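Local coordinates for Lmo0181 protein (Listeria monocytogenes serovar 1/2a, PDB 5F7V) that binds cycloalternan as a substrate-binding protein, probably anchored to the membrane by lipid, and probably delivers it to an ABC transporter for uptake, at residues P41-N46 with A297-S302; N369-K374 with K387-N392; Q331-A336 with A344-L349; H214-V219 with K374-D379. All coordinates share one frame; numbering follows the deposited sequence.

How the contacts relate
The four contacts lie in a bilobal fold of the periplasmic-binding-protein type. Contact 1 joins strand 43-49 to helix 294-306. Contact 3, between helices 327-335 and 343-347, opens after contact 1 has closed and is nested inside the loop closed by contact 4, whose segments alternate with those of contacts 1 and 2. Contacts 2 and 4 both use helix 361-376 and share Lys374; their centres are 12 Å apart. Contact 1 sits on the opposite side of the chain's centre from both, with centres 42 Å from contact 2 and 47 Å from contact 4. The side chains of Phe372, Leu376 and Tyr333 lie about 10, 11 and 12 Å from a bound glucose, so these are packing contacts.

Contact 1: residues P41-N46 with A297-S302; sequences PDIKVN and AFKFAS
Val45 meets Phe300 where a strand of the alpha/beta sandwich in this solute-binding fold packs against helix 294-306. The strand runs parallel to strand 13-19, and the helix packs on it chiefly through the ring of Phe300. This is the tight part of the contact. CG1 of Val45 stands over the centre of the Phe300 ring, 4.2 Å from the ring centroid and 11° off its normal, a CH-pi contact. The other methyl, Val45 CG2, reaches Phe300 CD1 at 3.9 Å. Phe300 has its CG anti to the backbone N (chi1 179°), which carries the ring outward from the helix toward the strand. Tyr17 and Phe36 also meet this ring edge to face, and Val33 of helix 27-39 adds to the apolar packing around Val45.

The outer part is looser. Ile43 is partly exposed. Across the two segments it meets the aliphatic chain of Lys299, crossing it at about a right angle, and it also touches Phe36. The end of the lysine leads away from the strand, and its NZ makes a long, weak ion pair with Glu295. No hydrogen bond joins the two segments. On this outer side the contact comes down to Ile43 CD1 against Lys299 CD at 3.8 Å.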
loop_
_atom_site.group_PDB
_atom_site.type_symbol
_atom_site.label_atom_id
_atom_site.label_comp_id
_atom_site.label_asym_id
_atom_site.label_seq_id
_atom_site.Cartn_x
_atom_site.Cartn_y
_atom_site.Cartn_z
ATOM N N PRO A 41 28.093 14.308 -8.107
ATOM C CA PRO A 41 29.252 13.434 -8.422
ATOM C C PRO A 41 30.062 12.948 -7.211
ATOM O O PRO A 41 30.880 12.035 -7.341
ATOM C CB PRO A 41 30.129 14.291 -9.365
ATOM C CG PRO A 41 29.616 15.667 -9.211
ATOM C CD PRO A 41 28.180 15.623 -8.763
ATOM N N ASP A 42 29.844 13.551 -6.047
ATOM C CA ASP A 42 30.591 13.176 -4.863
ATOM C C ASP A 42 29.873 12.106 -4.044
ATOM O O ASP A 42 30.400 11.702 -3.006
ATOM C CB ASP A 42 30.835 14.397 -3.962
ATOM C CG ASP A 42 31.887 15.335 -4.467
ATOM O OD1 ASP A 42 32.709 14.993 -5.342
ATOM O OD2 ASP A 42 31.907 16.455 -3.903
ATOM N N ILE A 43 28.691 11.651 -4.465
ATOM C CA ILE A 43 27.877 10.739 -3.651
ATOM C C ILE A 43 27.559 9.496 -4.454
ATOM O O ILE A 43 27.067 9.595 -5.577
ATOM C CB ILE A 43 26.573 11.408 -3.148
ATOM C CG1 ILE A 43 26.847 12.709 -2.384
ATOM C CG2 ILE A 43 25.816 10.427 -2.262
ATOM C CD1 ILE A 43 25.604 13.512 -2.064
ATOM N N LYS A 44 27.898 8.339 -3.893
ATOM C CA LYS A 44 27.597 7.029 -4.447
ATOM C C LYS A 44 26.501 6.447 -3.579
ATOM O O LYS A 44 26.585 6.580 -2.353
ATOM C CB LYS A 44 28.818 6.119 -4.344
ATOM C CG LYS A 44 28.602 4.759 -4.989
ATOM C CD LYS A 44 29.918 4.129 -5.410
ATOM C CE LYS A 44 29.744 2.784 -6.102
ATOM N NZ LYS A 44 28.512 2.094 -5.682
ATOM N N VAL A 45 25.514 5.790 -4.181
ATOM C CA VAL A 45 24.406 5.179 -3.427
ATOM C C VAL A 45 24.430 3.667 -3.650
ATOM O O VAL A 45 24.316 3.205 -4.778
ATOM C CB VAL A 45 23.040 5.707 -3.901
ATOM C CG1 VAL A 45 21.896 5.154 -3.068
ATOM C CG2 VAL A 45 22.986 7.219 -3.820
ATOM N N ASN A 46 24.557 2.916 -2.559
ATOM C CA ASN A 46 24.600 1.459 -2.584
ATOM C C ASN A 46 23.259 0.954 -2.066
ATOM O O ASN A 46 22.976 1.059 -0.867
ATOM C CB ASN A 46 25.732 0.971 -1.691
ATOM C CG ASN A 46 27.077 1.514 -2.107
ATOM O OD1 ASN A 46 27.524 1.278 -3.221
ATOM N ND2 ASN A 46 27.729 2.214 -1.202
ATOM N N ALA A 297 22.751 11.574 2.659
ATOM C CA ALA A 297 21.517 10.765 2.722
ATOM C C ALA A 297 20.299 11.630 2.497
ATOM O O ALA A 297 19.395 11.248 1.757
ATOM C CB ALA A 297 21.465 10.029 4.041
ATOM N N PHE A 298 20.285 12.811 3.116
ATOM C CA PHE A 298 19.237 13.764 2.885
ATOM C C PHE A 298 19.150 14.212 1.443
ATOM O O PHE A 298 18.054 14.333 0.884
ATOM C CB PHE A 298 19.365 14.984 3.809
ATOM C CG PHE A 298 18.308 15.997 3.517
ATOM C CD1 PHE A 298 17.003 15.779 3.946
ATOM C CD2 PHE A 298 18.573 17.084 2.714
ATOM C CE1 PHE A 298 15.998 16.674 3.600
ATOM C CE2 PHE A 298 17.574 17.978 2.400
ATOM C CZ PHE A 298 16.280 17.785 2.860
ATOM N N LYS A 299 20.300 14.431 0.808
ATOM C CA LYS A 299 20.261 14.858 -0.597
ATOM C C LYS A 299 19.619 13.768 -1.459
ATOM O O LYS A 299 18.849 14.048 -2.379
ATOM C CB LYS A 299 21.643 15.168 -1.123
ATOM C CG LYS A 299 22.174 16.499 -0.642
ATOM C CD LYS A 299 23.580 16.653 -1.188
ATOM C CE LYS A 299 24.232 17.900 -0.713
ATOM N NZ LYS A 299 23.430 19.078 -1.090
ATOM N N PHE A 300 19.939 12.514 -1.181
ATOM C CA PHE A 300 19.310 11.426 -1.911
ATOM C C PHE A 300 17.805 11.362 -1.592
ATOM O O PHE A 300 16.986 11.221 -2.527
ATOM C CB PHE A 300 19.982 10.101 -1.554
ATOM C CG PHE A 300 19.350 8.932 -2.265
ATOM C CD1 PHE A 300 19.470 8.830 -3.641
ATOM C CD2 PHE A 300 18.547 8.016 -1.584
ATOM C CE1 PHE A 300 18.857 7.781 -4.320
ATOM C CE2 PHE A 300 17.967 6.973 -2.251
ATOM C CZ PHE A 300 18.104 6.858 -3.613
ATOM N N ALA A 301 17.401 11.465 -0.322
ATOM C CA ALA A 301 15.990 11.489 0.022
ATOM C C ALA A 301 15.234 12.607 -0.654
ATOM O O ALA A 301 14.100 12.423 -1.127
ATOM C CB ALA A 301 15.802 11.547 1.544
ATOM N N SER A 302 15.845 13.791 -0.679
ATOM C CA SER A 302 15.246 14.958 -1.297
ATOM C C SER A 302 15.099 14.759 -2.803
ATOM O O SER A 302 14.068 15.095 -3.387
ATOM C CB SER A 302 16.060 16.209 -0.956
ATOM O OG SER A 302 15.425 17.342 -1.545
#

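Contact 2: residues N369-K374 with K387-N392; sequences NSEFEK and KNSEDN
Glu371, Asn388 and Ser389 carry the contact between two antiparallel helices. The axes of the two short segments come within 9.9 Å of each other, and their N-to-C directions differ by 169°. Glu371 has the most surface buried. Its chain bends at chi2 (-57°), which turns the carboxylate toward Asn388. There Asn388 ND2 gives a nearly straight hydrogen bond to Glu371 OE1, 2.9 Å long with an N-H...O angle of 177°. The oxygen lies in the plane of the asparagine amide. The amide nitrogen, however, comes from above the carboxylate plane, and the two flat groups are steeply turned against each other. Asn388 CB also packs beside the same oxygen, Glu371 OE1, at 3.6 Å.

The second carboxylate oxygen is held from its own helix. Lys374 NZ forms a salt bridge with Glu371 OE2 at 3.1 Å, on the syn side. The carboxylate is thus gripped at both oxygens, by a neutral amide across the interface and by a cation one turn along. The nearby lysine would be expected to favour the charged form of the acid.

Ser389 lies deeper. Its OG comes within 4.3 Å of Glu371 CB and also borders the Phe372 ring, but its main hydrogen bond goes to the backbone O of Ala385. Phe372 meets Phe182 of helix 179-187 edge to face, so that helix packs on the hairpin. These features are those of an antiparallel helical hairpin, formed here by helices 361-376 and 382-397 close to the C-terminus.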
loop_
_atom_site.group_PDB
_atom_site.type_symbol
_atom_site.label_atom_id
_atom_site.label_comp_id
_atom_site.label_asym_id
_atom_site.label_seq_id
_atom_site.Cartn_x
_atom_site.Cartn_y
_atom_site.Cartn_z
ATOM N N ASN A 369 -4.274 -10.683 11.516
ATOM C CA ASN A 369 -4.179 -11.450 10.284
ATOM C C ASN A 369 -4.241 -12.935 10.553
ATOM O O ASN A 369 -4.846 -13.690 9.795
ATOM C CB ASN A 369 -2.914 -11.103 9.498
ATOM C CG ASN A 369 -2.982 -9.727 8.896
ATOM O OD1 ASN A 369 -4.067 -9.182 8.793
ATOM N ND2 ASN A 369 -1.876 -9.177 8.491
ATOM N N SER A 370 -3.645 -13.371 11.659
ATOM C CA SER A 370 -3.726 -14.789 12.025
ATOM C C SER A 370 -5.196 -15.137 12.339
ATOM O O SER A 370 -5.671 -16.186 11.905
ATOM C CB SER A 370 -2.813 -15.074 13.216
ATOM O OG SER A 370 -2.999 -16.386 13.721
ATOM N N GLU A 371 -5.912 -14.285 13.072
ATOM C CA GLU A 371 -7.325 -14.548 13.381
ATOM C C GLU A 371 -8.155 -14.612 12.109
ATOM O O GLU A 371 -9.039 -15.449 11.996
ATOM C CB GLU A 371 -7.877 -13.490 14.328
ATOM C CG GLU A 371 -7.267 -13.592 15.720
ATOM C CD GLU A 371 -7.429 -14.940 16.393
ATOM O OE1 GLU A 371 -8.610 -15.359 16.492
ATOM O OE2 GLU A 371 -6.438 -15.620 16.752
ATOM N N PHE A 372 -7.907 -13.715 11.159
ATOM C CA PHE A 372 -8.654 -13.718 9.919
ATOM C C PHE A 372 -8.359 -14.966 9.094
ATOM O O PHE A 372 -9.281 -15.549 8.531
ATOM C CB PHE A 372 -8.369 -12.463 9.106
ATOM C CG PHE A 372 -8.941 -11.191 9.650
ATOM C CD1 PHE A 372 -9.746 -11.113 10.789
ATOM C CD2 PHE A 372 -8.655 -10.004 8.996
ATOM C CE1 PHE A 372 -10.254 -9.918 11.237
ATOM C CE2 PHE A 372 -9.136 -8.800 9.451
ATOM C CZ PHE A 372 -9.952 -8.757 10.570
ATOM N N GLU A 373 -7.109 -15.396 9.034
ATOM C CA GLU A 373 -6.753 -16.611 8.335
ATOM C C GLU A 373 -7.515 -17.802 8.903
ATOM O O GLU A 373 -7.977 -18.691 8.185
ATOM C CB GLU A 373 -5.232 -16.821 8.395
ATOM C CG GLU A 373 -4.772 -17.953 7.507
ATOM C CD GLU A 373 -4.505 -17.547 6.090
ATOM O OE1 GLU A 373 -4.969 -16.468 5.647
ATOM O OE2 GLU A 373 -3.798 -18.377 5.438
ATOM N N LYS A 374 -7.655 -17.847 10.216
ATOM C CA LYS A 374 -8.395 -18.949 10.830
ATOM C C LYS A 374 -9.833 -18.944 10.332
ATOM O O LYS A 374 -10.408 -20.021 10.181
ATOM C CB LYS A 374 -8.398 -18.882 12.362
ATOM C CG LYS A 374 -7.069 -19.200 13.021
ATOM C CD LYS A 374 -7.128 -18.949 14.514
ATOM C CE LYS A 374 -5.781 -18.981 15.186
ATOM N NZ LYS A 374 -5.959 -18.683 16.629
ATOM N N LYS A 387 -13.706 -10.292 18.004
ATOM C CA LYS A 387 -13.630 -10.253 19.466
ATOM C C LYS A 387 -12.193 -10.434 19.889
ATOM O O LYS A 387 -11.652 -9.670 20.705
ATOM C CB LYS A 387 -14.483 -11.338 20.086
ATOM C CG LYS A 387 -14.370 -11.391 21.590
ATOM C CD LYS A 387 -15.095 -12.602 22.196
ATOM C CE LYS A 387 -15.165 -12.566 23.722
ATOM N NZ LYS A 387 -13.839 -12.536 24.353
ATOM N N ASN A 388 -11.532 -11.445 19.337
ATOM C CA ASN A 388 -10.134 -11.712 19.710
ATOM C C ASN A 388 -9.215 -10.557 19.352
ATOM O O ASN A 388 -8.314 -10.230 20.116
ATOM C CB ASN A 388 -9.691 -13.010 19.046
ATOM C CG ASN A 388 -10.417 -14.219 19.591
ATOM O OD1 ASN A 388 -11.093 -14.184 20.623
ATOM N ND2 ASN A 388 -10.289 -15.312 18.879
ATOM N N SER A 389 -9.463 -9.955 18.196
ATOM C CA SER A 389 -8.689 -8.796 17.774
ATOM C C SER A 389 -8.921 -7.590 18.681
ATOM O O SER A 389 -7.974 -6.878 18.974
ATOM C CB SER A 389 -9.043 -8.409 16.346
ATOM O OG SER A 389 -8.706 -9.425 15.420
ATOM N N GLU A 390 -10.156 -7.365 19.122
ATOM C CA GLU A 390 -10.456 -6.295 20.075
ATOM C C GLU A 390 -9.714 -6.543 21.390
ATOM O O GLU A 390 -9.070 -5.631 21.929
ATOM C CB GLU A 390 -11.970 -6.201 20.313
ATOM C CG GLU A 390 -12.401 -5.014 21.187
ATOM C CD GLU A 390 -12.827 -5.292 22.632
ATOM O OE1 GLU A 390 -12.733 -6.469 23.071
ATOM O OE2 GLU A 390 -13.240 -4.338 23.369
ATOM N N ASP A 391 -9.768 -7.760 21.910
ATOM C CA ASP A 391 -9.039 -8.097 23.147
ATOM C C ASP A 391 -7.542 -7.870 23.026
ATOM O O ASP A 391 -6.915 -7.311 23.934
ATOM C CB ASP A 391 -9.302 -9.550 23.512
ATOM C CG ASP A 391 -10.767 -9.831 23.856
ATOM O OD1 ASP A 391 -11.459 -8.856 24.252
ATOM O OD2 ASP A 391 -11.261 -10.983 23.755
ATOM N N ASN A 392 -6.978 -8.283 21.892
ATOM C CA ASN A 392 -5.535 -8.157 21.722
ATOM C C ASN A 392 -5.115 -6.689 21.596
ATOM O O ASN A 392 -4.098 -6.293 22.146
ATOM C CB ASN A 392 -5.115 -8.924 20.460
ATOM C CG ASN A 392 -3.654 -8.740 20.153
ATOM O OD1 ASN A 392 -2.843 -9.279 20.890
ATOM N ND2 ASN A 392 -3.336 -7.942 19.175
#

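Contact 3: residues Q331-A336 with A344-L349; sequences QPYLDA and AVFESL
Two short helices, 327-335 and 343-347, pack across a brief connection in this solute-binding fold, and aromatic side chains form most of the contact. Phe346 of the second helix reaches both Tyr333 and Leu334 of the first. The Phe346 ring brings its CE2 to Leu334 CD2 at 3.6 Å, the closest approach of the two segments. The same atom, Phe346 CE2, lies 4.0 Å from Tyr333 CD1. Tyr333 CD1 sits at the edge of the Phe346 ring, near its plane, so the phenylalanine does not lie flat against the tyrosine. Leu334 comes at the ring obliquely. Its CB does not set out toward the other helix, but the far end of the chain turns nearer and delivers CD2.

Tyr333 also reaches beyond Phe346. With its CG anti to the backbone N (chi1 -171°), the ring extends from its helix toward Val345. The valine meets it at the rim and near the ring plane, crossing it at about a right angle. Arg342, in the connection between the helices, makes a cation-pi contact with Tyr333. Leu321 of strand 321-322 touches Tyr333, Val345 and Phe346 alike, which ties the two helices to that strand.

Each segment also has polar bonds of its own. Gln331 NE2 gives a hydrogen bond to Asp335 OD1 at 3.0 Å. In 344-349, Ala344 O takes bonds from both Ser348 OG and Ser348 N, on opposite faces of its plane. At the inner end of the contact, Val345 CG2 rests 4.1 Å from Tyr333 OH.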
loop_
_atom_site.group_PDB
_atom_site.type_symbol
_atom_site.label_atom_id
_atom_site.label_comp_id
_atom_site.label_asym_id
_atom_site.label_seq_id
_atom_site.Cartn_x
_atom_site.Cartn_y
_atom_site.Cartn_z
ATOM N N GLN A 331 0.630 13.915 -16.699
ATOM C CA GLN A 331 -0.096 13.603 -17.929
ATOM C C GLN A 331 0.292 12.283 -18.587
ATOM O O GLN A 331 -0.631 11.567 -18.984
ATOM C CB GLN A 331 0.030 14.748 -18.933
ATOM C CG GLN A 331 -0.954 14.666 -20.102
ATOM C CD GLN A 331 -2.407 14.607 -19.647
ATOM O OE1 GLN A 331 -2.835 15.386 -18.805
ATOM N NE2 GLN A 331 -3.175 13.677 -20.187
ATOM N N PRO A 332 1.587 11.933 -18.716
ATOM C CA PRO A 332 1.896 10.645 -19.350
ATOM C C PRO A 332 1.284 9.467 -18.589
ATOM O O PRO A 332 0.954 8.455 -19.213
ATOM C CB PRO A 332 3.436 10.623 -19.384
ATOM C CG PRO A 332 3.839 12.058 -19.370
ATOM C CD PRO A 332 2.821 12.718 -18.474
ATOM N N TYR A 333 1.111 9.563 -17.272
ATOM C CA TYR A 333 0.434 8.497 -16.526
ATOM C C TYR A 333 -1.022 8.357 -16.900
ATOM O O TYR A 333 -1.546 7.246 -16.957
ATOM C CB TYR A 333 0.572 8.759 -15.023
ATOM C CG TYR A 333 0.116 7.635 -14.140
ATOM C CD1 TYR A 333 -1.216 7.476 -13.780
ATOM C CD2 TYR A 333 1.014 6.693 -13.656
ATOM C CE1 TYR A 333 -1.623 6.447 -12.962
ATOM C CE2 TYR A 333 0.618 5.643 -12.845
ATOM C CZ TYR A 333 -0.702 5.524 -12.496
ATOM O OH TYR A 333 -1.126 4.506 -11.694
ATOM N N LEU A 334 -1.688 9.472 -17.127
ATOM C CA LEU A 334 -3.096 9.444 -17.553
ATOM C C LEU A 334 -3.215 8.897 -18.985
ATOM O O LEU A 334 -4.219 8.246 -19.315
ATOM C CB LEU A 334 -3.699 10.848 -17.494
ATOM C CG LEU A 334 -4.035 11.371 -16.108
ATOM C CD1 LEU A 334 -4.383 12.842 -16.244
ATOM C CD2 LEU A 334 -5.163 10.517 -15.523
ATOM N N ASP A 335 -2.197 9.104 -19.815
ATOM C CA ASP A 335 -2.265 8.697 -21.209
ATOM C C ASP A 335 -1.755 7.289 -21.453
ATOM O O ASP A 335 -1.968 6.706 -22.525
ATOM C CB ASP A 335 -1.462 9.683 -22.071
ATOM C CG ASP A 335 -2.100 11.075 -22.141
ATOM O OD1 ASP A 335 -3.304 11.213 -21.846
ATOM O OD2 ASP A 335 -1.411 12.038 -22.502
ATOM N N ALA A 336 -1.075 6.736 -20.465
ATOM C CA ALA A 336 -0.507 5.402 -20.578
ATOM C C ALA A 336 -1.574 4.319 -20.457
ATOM O O ALA A 336 -2.610 4.468 -19.805
ATOM C CB ALA A 336 0.531 5.214 -19.476
ATOM N N ALA A 344 -9.612 6.344 -12.784
ATOM C CA ALA A 344 -10.086 5.703 -11.559
ATOM C C ALA A 344 -9.104 5.870 -10.413
ATOM O O ALA A 344 -9.516 5.936 -9.254
ATOM C CB ALA A 344 -10.343 4.215 -11.762
ATOM N N VAL A 345 -7.802 5.934 -10.691
ATOM C CA VAL A 345 -6.800 6.093 -9.646
ATOM C C VAL A 345 -7.011 7.432 -8.940
ATOM O O VAL A 345 -6.958 7.509 -7.713
ATOM C CB VAL A 345 -5.386 5.992 -10.275
ATOM C CG1 VAL A 345 -4.321 6.285 -9.231
ATOM C CG2 VAL A 345 -5.121 4.643 -10.949
ATOM N N PHE A 346 -7.221 8.483 -9.724
ATOM C CA PHE A 346 -7.408 9.813 -9.146
ATOM C C PHE A 346 -8.810 9.988 -8.592
ATOM O O PHE A 346 -8.965 10.622 -7.547
ATOM C CB PHE A 346 -7.031 10.875 -10.195
ATOM C CG PHE A 346 -5.618 10.719 -10.619
ATOM C CD1 PHE A 346 -4.597 11.209 -9.840
ATOM C CD2 PHE A 346 -5.327 9.999 -11.761
ATOM C CE1 PHE A 346 -3.274 10.995 -10.238
ATOM C CE2 PHE A 346 -4.021 9.768 -12.153
ATOM C CZ PHE A 346 -3.006 10.290 -11.392
ATOM N N GLU A 347 -9.823 9.430 -9.251
ATOM C CA GLU A 347 -11.193 9.517 -8.701
ATOM C C GLU A 347 -11.242 8.895 -7.308
ATOM O O GLU A 347 -11.949 9.398 -6.424
ATOM C CB GLU A 347 -12.157 8.766 -9.605
ATOM C CG GLU A 347 -12.421 9.470 -10.915
ATOM C CD GLU A 347 -12.990 8.553 -11.990
ATOM O OE1 GLU A 347 -13.158 7.335 -11.757
ATOM O OE2 GLU A 347 -13.281 9.110 -13.073
ATOM N N SER A 348 -10.471 7.829 -7.080
ATOM C CA SER A 348 -10.477 7.130 -5.796
ATOM C C SER A 348 -10.014 8.019 -4.653
ATOM O O SER A 348 -10.441 7.785 -3.524
ATOM C CB SER A 348 -9.615 5.876 -5.891
ATOM O OG SER A 348 -10.106 4.888 -6.778
ATOM N N LEU A 349 -9.201 9.042 -4.904
ATOM C CA LEU A 349 -8.673 9.880 -3.834
ATOM C C LEU A 349 -9.738 10.645 -3.090
ATOM O O LEU A 349 -9.540 10.968 -1.928
ATOM C CB LEU A 349 -7.623 10.816 -4.388
ATOM C CG LEU A 349 -6.383 10.154 -4.991
ATOM C CD1 LEU A 349 -5.555 11.177 -5.730
ATOM C CD2 LEU A 349 -5.569 9.467 -3.907
#

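Contact 4: residues H214-V219 with K374-D379; sequences HLTNEV and KVLNGD
Helix 206-220 meets the C-terminal end of helix 361-376, with Thr216 and Leu376 closest in the backbone at 6.1 Å between CA atoms. The second helix ends in a Schellman motif. Gly378 has a positive phi (80°), Asp379 N bonds to Lys374 O at 2.8 Å, and Gly378 N bonds to Val375 O. This closing turn follows directly on the residues that do the packing.

The contact itself is apolar, with no hydrogen bond between the segments. Leu376 has the most surface buried. It leaves its helix to one side, but its branched end swings over so that CD2 fits between Thr216 and Val219. The same CD2 of Leu376 lies 3.9 Å from Thr216 CG2. Thr216 turns its methyl outward, CG2 lying anti to the carbonyl carbon, while its OG1 makes a weak hydrogen bond back to Leu212 O. That methyl, Thr216 CG2, also meets Val375 CG1 at 3.7 Å, and the two side chains cross at about a right angle.

Helix 382-397 closes one flank, where Pro382 touches both Thr216 and Val375. Pro228 of helix 228-231 packs on Leu376. Val219 crosses Leu376 at about a right angle, with Val219 CB 3.8 Å from Leu376 CD2.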
loop_
_atom_site.group_PDB
_atom_site.type_symbol
_atom_site.label_atom_id
_atom_site.label_comp_id
_atom_site.label_asym_id
_atom_site.label_seq_id
_atom_site.Cartn_x
_atom_site.Cartn_y
_atom_site.Cartn_z
ATOM N N HIS A 214 -18.670 -10.194 4.772
ATOM C CA HIS A 214 -18.725 -9.965 3.340
ATOM C C HIS A 214 -17.458 -10.522 2.679
ATOM O O HIS A 214 -17.542 -11.172 1.633
ATOM C CB HIS A 214 -18.972 -8.468 3.112
ATOM C CG HIS A 214 -18.325 -7.912 1.885
ATOM N ND1 HIS A 214 -18.759 -8.093 0.575
ATOM C CD2 HIS A 214 -17.257 -7.087 1.830
ATOM C CE1 HIS A 214 -17.946 -7.423 -0.218
ATOM N NE2 HIS A 214 -17.049 -6.809 0.513
ATOM N N LEU A 215 -16.286 -10.251 3.250
ATOM C CA LEU A 215 -15.017 -10.795 2.721
ATOM C C LEU A 215 -14.903 -12.309 2.909
ATOM O O LEU A 215 -14.578 -13.043 1.967
ATOM C CB LEU A 215 -13.801 -10.136 3.356
ATOM C CG LEU A 215 -13.707 -8.619 3.118
ATOM C CD1 LEU A 215 -12.550 -8.080 3.934
ATOM C CD2 LEU A 215 -13.584 -8.267 1.651
ATOM N N THR A 216 -15.164 -12.812 4.118
ATOM C CA THR A 216 -14.865 -14.231 4.359
ATOM C C THR A 216 -15.862 -15.142 3.676
ATOM O O THR A 216 -15.457 -16.232 3.230
ATOM C CB THR A 216 -14.748 -14.530 5.852
ATOM O OG1 THR A 216 -15.980 -14.248 6.500
ATOM C CG2 THR A 216 -13.646 -13.721 6.522
ATOM N N ASN A 217 -17.118 -14.712 3.542
ATOM C CA ASN A 217 -18.080 -15.572 2.861
ATOM C C ASN A 217 -17.720 -15.780 1.407
ATOM O O ASN A 217 -18.074 -16.842 0.855
ATOM C CB ASN A 217 -19.473 -14.958 2.917
ATOM C CG ASN A 217 -20.250 -15.270 4.168
ATOM O OD1 ASN A 217 -19.830 -16.065 4.978
ATOM N ND2 ASN A 217 -21.424 -14.686 4.267
ATOM N N GLU A 218 -17.042 -14.831 0.767
ATOM C CA GLU A 218 -16.606 -15.062 -0.616
ATOM C C GLU A 218 -15.678 -16.240 -0.730
ATOM O O GLU A 218 -15.663 -16.968 -1.731
ATOM C CB GLU A 218 -15.900 -13.823 -1.137
ATOM C CG GLU A 218 -16.889 -12.701 -1.336
ATOM C CD GLU A 218 -16.349 -11.511 -2.073
ATOM O OE1 GLU A 218 -15.149 -11.221 -1.900
ATOM O OE2 GLU A 218 -17.198 -10.871 -2.756
ATOM N N VAL A 219 -14.893 -16.484 0.311
ATOM C CA VAL A 219 -13.981 -17.627 0.311
ATOM C C VAL A 219 -14.676 -18.892 0.808
ATOM O O VAL A 219 -14.526 -19.953 0.188
ATOM C CB VAL A 219 -12.754 -17.337 1.210
ATOM C CG1 VAL A 219 -11.912 -18.589 1.434
ATOM C CG2 VAL A 219 -11.967 -16.196 0.593
ATOM N N LYS A 374 -7.655 -17.847 10.216
ATOM C CA LYS A 374 -8.395 -18.949 10.830
ATOM C C LYS A 374 -9.833 -18.944 10.332
ATOM O O LYS A 374 -10.408 -20.021 10.181
ATOM C CB LYS A 374 -8.398 -18.882 12.362
ATOM C CG LYS A 374 -7.069 -19.200 13.021
ATOM C CD LYS A 374 -7.128 -18.949 14.514
ATOM C CE LYS A 374 -5.781 -18.981 15.186
ATOM N NZ LYS A 374 -5.959 -18.683 16.629
ATOM N N VAL A 375 -10.463 -17.794 10.113
ATOM C CA VAL A 375 -11.829 -17.826 9.566
ATOM C C VAL A 375 -11.812 -18.406 8.168
ATOM O O VAL A 375 -12.625 -19.261 7.833
ATOM C CB VAL A 375 -12.419 -16.408 9.530
ATOM C CG1 VAL A 375 -13.844 -16.474 8.999
ATOM C CG2 VAL A 375 -12.331 -15.741 10.897
ATOM N N LEU A 376 -10.852 -17.976 7.378
ATOM C CA LEU A 376 -10.778 -18.473 5.980
ATOM C C LEU A 376 -10.529 -19.952 5.861
ATOM O O LEU A 376 -10.977 -20.540 4.888
ATOM C CB LEU A 376 -9.694 -17.728 5.196
ATOM C CG LEU A 376 -9.854 -16.209 5.038
ATOM C CD1 LEU A 376 -8.713 -15.717 4.182
ATOM C CD2 LEU A 376 -11.210 -15.914 4.427
ATOM N N ASN A 377 -9.865 -20.545 6.859
ATOM C CA ASN A 377 -9.552 -21.962 6.858
ATOM C C ASN A 377 -10.624 -22.788 7.548
ATOM O O ASN A 377 -10.497 -24.011 7.635
ATOM C CB ASN A 377 -8.200 -22.192 7.531
ATOM C CG ASN A 377 -7.033 -21.673 6.717
ATOM O OD1 ASN A 377 -7.105 -21.573 5.500
ATOM N ND2 ASN A 377 -5.917 -21.402 7.388
ATOM N N GLY A 378 -11.687 -22.155 8.033
ATOM C CA GLY A 378 -12.714 -22.932 8.698
ATOM C C GLY A 378 -12.403 -23.310 10.117
ATOM O O GLY A 378 -12.895 -24.334 10.587
ATOM N N ASP A 379 -11.561 -22.532 10.802
ATOM C CA ASP A 379 -11.213 -22.755 12.200
ATOM C C ASP A 379 -11.846 -21.737 13.096
ATOM O O ASP A 379 -11.769 -21.887 14.315
ATOM C CB ASP A 379 -9.693 -22.703 12.407
ATOM C CG ASP A 379 -8.975 -23.787 11.645
ATOM O OD1 ASP A 379 -9.221 -24.949 11.910
ATOM O OD2 ASP A 379 -8.178 -23.466 10.716
#